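Local structure of VP2 (Primate bocaparvovirus 1, 7L0Y) at residues N77-S80 and C81-P85; P155-P158 and Y159-W162. The protein self-assembles in 60 copies into the T=1 icosahedral capsid of human bocavirus 1, about 26 nm across. One frame throughout, in Å; residues are numbered along the deposited sequence.

Interaction 1: N77-S80 and C81-P85; sequences NQYS and CHFSP
Y79 and F83 sit four residues apart round a tight turn, and F83 CE2 comes to the edge of the Y79 ring, near its plane, 4.2 Å from Y79 CD1. In F83 the ring is swung back beside its own backbone N, with CG anti to the carbonyl carbon (chi1 -67°), which brings it alongside the carbonyl of Y79. That carbonyl takes two amides. H82 N hydrogen-bonds Y79 O at 2.8 Å, and F83 N adds a weak bond to Y79 O at 3.0 Å; neither is straight. This is a short, weakly bonded helical turn at 79-82, one of the few helical pieces in a capsid protein whose regular structure is largely strand, with long loops, round the parvovirus jelly-roll core. After F83 and S84 the next helix, 85-94, begins, with the S84 side chain capping the amide of D87. W458 of strand 446-462 meets the F83 ring and touches Y79, whose ring also meets W88. H82 CD2 has Q78 O as a neighbour, oblique to the imidazole, whose NE2 hydrogen-bonds F76 O and so fixes the turn of the ring. C81 sends SG anti to its backbone N (chi1 177°), placing the sulfur 3.4 Å above one face of the H82 ring, off toward the rim. S80 OG hydrogen-bonds R392 O.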
loop_
_atom_site.group_PDB
_atom_site.type_symbol
_atom_site.label_atom_id
_atom_site.label_comp_id
_atom_site.label_asym_id
_atom_site.label_seq_id
_atom_site.Cartn_x
_atom_site.Cartn_y
_atom_site.Cartn_z
ATOM N N ASN A 77 79.675 -33.104 -51.320
ATOM C CA ASN A 77 80.681 -32.385 -50.550
ATOM C C ASN A 77 81.724 -31.774 -51.487
ATOM O O ASN A 77 82.732 -32.380 -51.848
ATOM C CB ASN A 77 81.310 -33.345 -49.556
ATOM C CG ASN A 77 82.198 -32.666 -48.571
ATOM O OD1 ASN A 77 81.994 -31.511 -48.232
ATOM N ND2 ASN A 77 83.190 -33.384 -48.092
ATOM N N GLN A 78 81.503 -30.497 -51.783
ATOM C CA GLN A 78 82.405 -29.642 -52.535
ATOM C C GLN A 78 81.689 -28.319 -52.751
ATOM O O GLN A 78 80.462 -28.283 -52.773
ATOM C CB GLN A 78 82.804 -30.276 -53.872
ATOM C CG GLN A 78 83.832 -29.507 -54.645
ATOM C CD GLN A 78 84.381 -30.278 -55.803
ATOM O OE1 GLN A 78 84.172 -31.477 -55.911
ATOM N NE2 GLN A 78 85.060 -29.588 -56.706
ATOM N N TYR A 79 82.450 -27.246 -52.957
ATOM C CA TYR A 79 81.818 -25.944 -53.136
ATOM C C TYR A 79 81.362 -25.732 -54.571
ATOM O O TYR A 79 80.328 -25.104 -54.807
ATOM C CB TYR A 79 82.752 -24.822 -52.683
ATOM C CG TYR A 79 82.932 -24.752 -51.190
ATOM C CD1 TYR A 79 81.994 -24.128 -50.392
ATOM C CD2 TYR A 79 84.048 -25.287 -50.581
ATOM C CE1 TYR A 79 82.155 -24.053 -49.039
ATOM C CE2 TYR A 79 84.214 -25.216 -49.231
ATOM C CZ TYR A 79 83.266 -24.598 -48.465
ATOM O OH TYR A 79 83.435 -24.528 -47.111
ATOM N N SER A 80 82.129 -26.228 -55.543
ATOM C CA SER A 80 81.723 -26.114 -56.939
ATOM C C SER A 80 80.358 -26.729 -57.169
ATOM O O SER A 80 79.642 -26.332 -58.092
ATOM C CB SER A 80 82.752 -26.778 -57.840
ATOM O OG SER A 80 83.972 -26.077 -57.806
ATOM N N CYS A 81 80.000 -27.714 -56.354
ATOM C CA CYS A 81 78.647 -28.239 -56.337
ATOM C C CYS A 81 77.620 -27.125 -56.192
ATOM O O CYS A 81 76.661 -27.050 -56.964
ATOM C CB CYS A 81 78.534 -29.245 -55.193
ATOM S SG CYS A 81 76.931 -29.969 -54.898
ATOM N N HIS A 82 77.794 -26.268 -55.195
ATOM C CA HIS A 82 76.754 -25.350 -54.770
ATOM C C HIS A 82 76.865 -23.941 -55.328
ATOM O O HIS A 82 75.914 -23.174 -55.195
ATOM C CB HIS A 82 76.757 -25.297 -53.248
ATOM C CG HIS A 82 76.678 -26.649 -52.624
ATOM N ND1 HIS A 82 75.538 -27.416 -52.661
ATOM C CD2 HIS A 82 77.618 -27.399 -52.008
ATOM C CE1 HIS A 82 75.768 -28.569 -52.061
ATOM N NE2 HIS A 82 77.022 -28.581 -51.653
ATOM N N PHE A 83 77.974 -23.572 -55.945
ATOM C CA PHE A 83 78.189 -22.201 -56.375
ATOM C C PHE A 83 78.684 -22.182 -57.806
ATOM O O PHE A 83 79.617 -22.906 -58.155
ATOM C CB PHE A 83 79.207 -21.471 -55.490
ATOM C CG PHE A 83 78.745 -21.234 -54.092
ATOM C CD1 PHE A 83 77.964 -20.147 -53.785
ATOM C CD2 PHE A 83 79.109 -22.089 -53.075
ATOM C CE1 PHE A 83 77.543 -19.935 -52.495
ATOM C CE2 PHE A 83 78.690 -21.875 -51.793
ATOM C CZ PHE A 83 77.908 -20.800 -51.502
ATOM N N SER A 84 78.057 -21.363 -58.627
ATOM C CA SER A 84 78.634 -21.070 -59.914
ATOM C C SER A 84 79.892 -20.244 -59.710
ATOM O O SER A 84 80.083 -19.637 -58.659
ATOM C CB SER A 84 77.641 -20.328 -60.798
ATOM O OG SER A 84 77.335 -19.045 -60.306
ATOM N N PRO A 85 80.784 -20.227 -60.690
ATOM C CA PRO A 85 81.953 -19.348 -60.576
ATOM C C PRO A 85 81.581 -17.898 -60.328
ATOM O O PRO A 85 82.285 -17.195 -59.601
ATOM C CB PRO A 85 82.648 -19.543 -61.924
ATOM C CG PRO A 85 82.209 -20.861 -62.365
ATOM C CD PRO A 85 80.831 -21.053 -61.903
#

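Interaction 2: P155-P158 and Y159-W162; sequences PDLP and YKTW
P155 lies across one face of the W162 indole, the two side chains crossing at about a right angle. This is a CH-pi contact: P155 CD stands 3.8 Å from the centroid of the five-membered ring, 28° off its normal, and its closest indole atom is W162 CG at 3.5 Å. The indole gets there with CG anti to the backbone N of W162 (chi1 -171°), and its NE1 is tied to D152 O; F74 and F76 meet the same ring edge-to-face. A second, off-centre CH-pi contact runs from L157 CB to the Y159 ring. Among the apolar contacts, the L157 and Y159 side chains lie side by side and point the same way, L157 CD1 coming to 3.6 Å from Y159 CZ. The aliphatic part of K160 touches both P155 and L157, its CB 3.8 Å from P155 CB and its CG 3.8 Å from L157 CB, before the bent chain leads NZ away. In the backbone, residues 157-160 form a type I beta turn closed by a weak bond, K160 N to L157 O at 3.3 Å but fairly straight at 163°; it leads into strand 161-169, where W162 pairs with strand 30-42. Y159 meets Y49 of a neighbouring subunit, and T161 OG1 bonds K431 of that subunit. Within these residues the fit is probably set mainly by apolar and CH-pi contacts, with polar ties supplied from outside, such as R37 to P155 O.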
loop_
_atom_site.group_PDB
_atom_site.type_symbol
_atom_site.label_atom_id
_atom_site.label_comp_id
_atom_site.label_asym_id
_atom_site.label_seq_id
_atom_site.Cartn_x
_atom_site.Cartn_y
_atom_site.Cartn_z
ATOM N N PRO A 155 78.082 -32.949 -60.432
ATOM C CA PRO A 155 78.775 -32.283 -61.535
ATOM C C PRO A 155 78.696 -30.780 -61.377
ATOM O O PRO A 155 77.728 -30.243 -60.841
ATOM C CB PRO A 155 78.002 -32.750 -62.773
ATOM C CG PRO A 155 77.211 -33.909 -62.318
ATOM C CD PRO A 155 76.847 -33.572 -60.918
ATOM N N ASP A 156 79.729 -30.104 -61.865
ATOM C CA ASP A 156 79.826 -28.661 -61.713
ATOM C C ASP A 156 78.790 -27.956 -62.580
ATOM O O ASP A 156 78.030 -27.109 -62.103
ATOM C CB ASP A 156 81.246 -28.231 -62.069
ATOM C CG ASP A 156 81.521 -26.791 -61.762
ATOM O OD1 ASP A 156 80.658 -26.129 -61.160
ATOM O OD2 ASP A 156 82.608 -26.311 -62.136
ATOM N N LEU A 157 78.738 -28.309 -63.858
ATOM C CA LEU A 157 77.735 -27.746 -64.745
ATOM C C LEU A 157 76.371 -28.369 -64.470
ATOM O O LEU A 157 76.263 -29.587 -64.320
ATOM C CB LEU A 157 78.118 -27.970 -66.200
ATOM C CG LEU A 157 79.358 -27.205 -66.645
ATOM C CD1 LEU A 157 79.749 -27.642 -68.025
ATOM C CD2 LEU A 157 79.069 -25.727 -66.616
ATOM N N PRO A 158 75.315 -27.561 -64.417
ATOM C CA PRO A 158 74.002 -28.101 -64.048
ATOM C C PRO A 158 73.424 -29.049 -65.073
ATOM O O PRO A 158 72.559 -29.863 -64.737
ATOM C CB PRO A 158 73.150 -26.837 -63.906
ATOM C CG PRO A 158 74.117 -25.768 -63.629
ATOM C CD PRO A 158 75.299 -26.097 -64.470
ATOM N N TYR A 159 73.880 -28.974 -66.319
ATOM C CA TYR A 159 73.281 -29.773 -67.374
ATOM C C TYR A 159 74.042 -31.060 -67.632
ATOM O O TYR A 159 73.660 -31.818 -68.525
ATOM C CB TYR A 159 73.177 -28.945 -68.647
ATOM C CG TYR A 159 74.494 -28.467 -69.185
ATOM C CD1 TYR A 159 75.203 -29.221 -70.103
ATOM C CD2 TYR A 159 75.030 -27.258 -68.778
ATOM C CE1 TYR A 159 76.391 -28.791 -70.596
ATOM C CE2 TYR A 159 76.228 -26.818 -69.271
ATOM C CZ TYR A 159 76.902 -27.586 -70.181
ATOM O OH TYR A 159 78.099 -27.145 -70.678
ATOM N N LYS A 160 75.104 -31.324 -66.886
ATOM C CA LYS A 160 75.774 -32.607 -66.994
ATOM C C LYS A 160 75.045 -33.659 -66.176
ATOM O O LYS A 160 74.462 -33.369 -65.128
ATOM C CB LYS A 160 77.221 -32.500 -66.530
ATOM C CG LYS A 160 78.067 -31.558 -67.345
ATOM C CD LYS A 160 78.224 -32.037 -68.767
ATOM C CE LYS A 160 79.177 -31.143 -69.527
ATOM N NZ LYS A 160 79.389 -31.623 -70.914
ATOM N N THR A 161 75.099 -34.897 -66.644
ATOM C CA THR A 161 74.462 -36.002 -65.945
ATOM C C THR A 161 75.402 -36.520 -64.871
ATOM O O THR A 161 76.597 -36.652 -65.090
ATOM C CB THR A 161 74.065 -37.127 -66.918
ATOM O OG1 THR A 161 73.154 -36.601 -67.886
ATOM C CG2 THR A 161 73.397 -38.284 -66.189
ATOM N N TRP A 162 74.835 -36.763 -63.701
ATOM C CA TRP A 162 75.564 -37.240 -62.549
ATOM C C TRP A 162 75.436 -38.750 -62.409
ATOM O O TRP A 162 74.359 -39.256 -62.142
ATOM C CB TRP A 162 75.001 -36.542 -61.317
ATOM C CG TRP A 162 75.748 -36.743 -60.055
ATOM C CD1 TRP A 162 76.943 -37.359 -59.898
ATOM C CD2 TRP A 162 75.363 -36.277 -58.765
ATOM N NE1 TRP A 162 77.316 -37.333 -58.587
ATOM C CE2 TRP A 162 76.362 -36.667 -57.869
ATOM C CE3 TRP A 162 74.260 -35.573 -58.280
ATOM C CZ2 TRP A 162 76.297 -36.382 -56.515
ATOM C CZ3 TRP A 162 74.199 -35.288 -56.939
ATOM C CH2 TRP A 162 75.207 -35.695 -56.071
#

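The two turns come one after the other along the chain, with centres 11 Å apart, and they touch where S80 O lies 3.2 Å from D156 OD1, a packing contact. R392 bridges them: its side chain bonds F83 O in interaction 1 and forms a salt bridge with D156 in interaction 2, while its carbonyl takes S80 OG. F76 is a second shared neighbour, its carbonyl holding the H82 ring and its own ring meeting W162. M154 touches both C81 and W162. Both turns also pack on W468 of one neighbouring subunit, through S84 and P85 of interaction 1 and D156, L157 and P158 of interaction 2, placing them together at a subunit interface of the capsid.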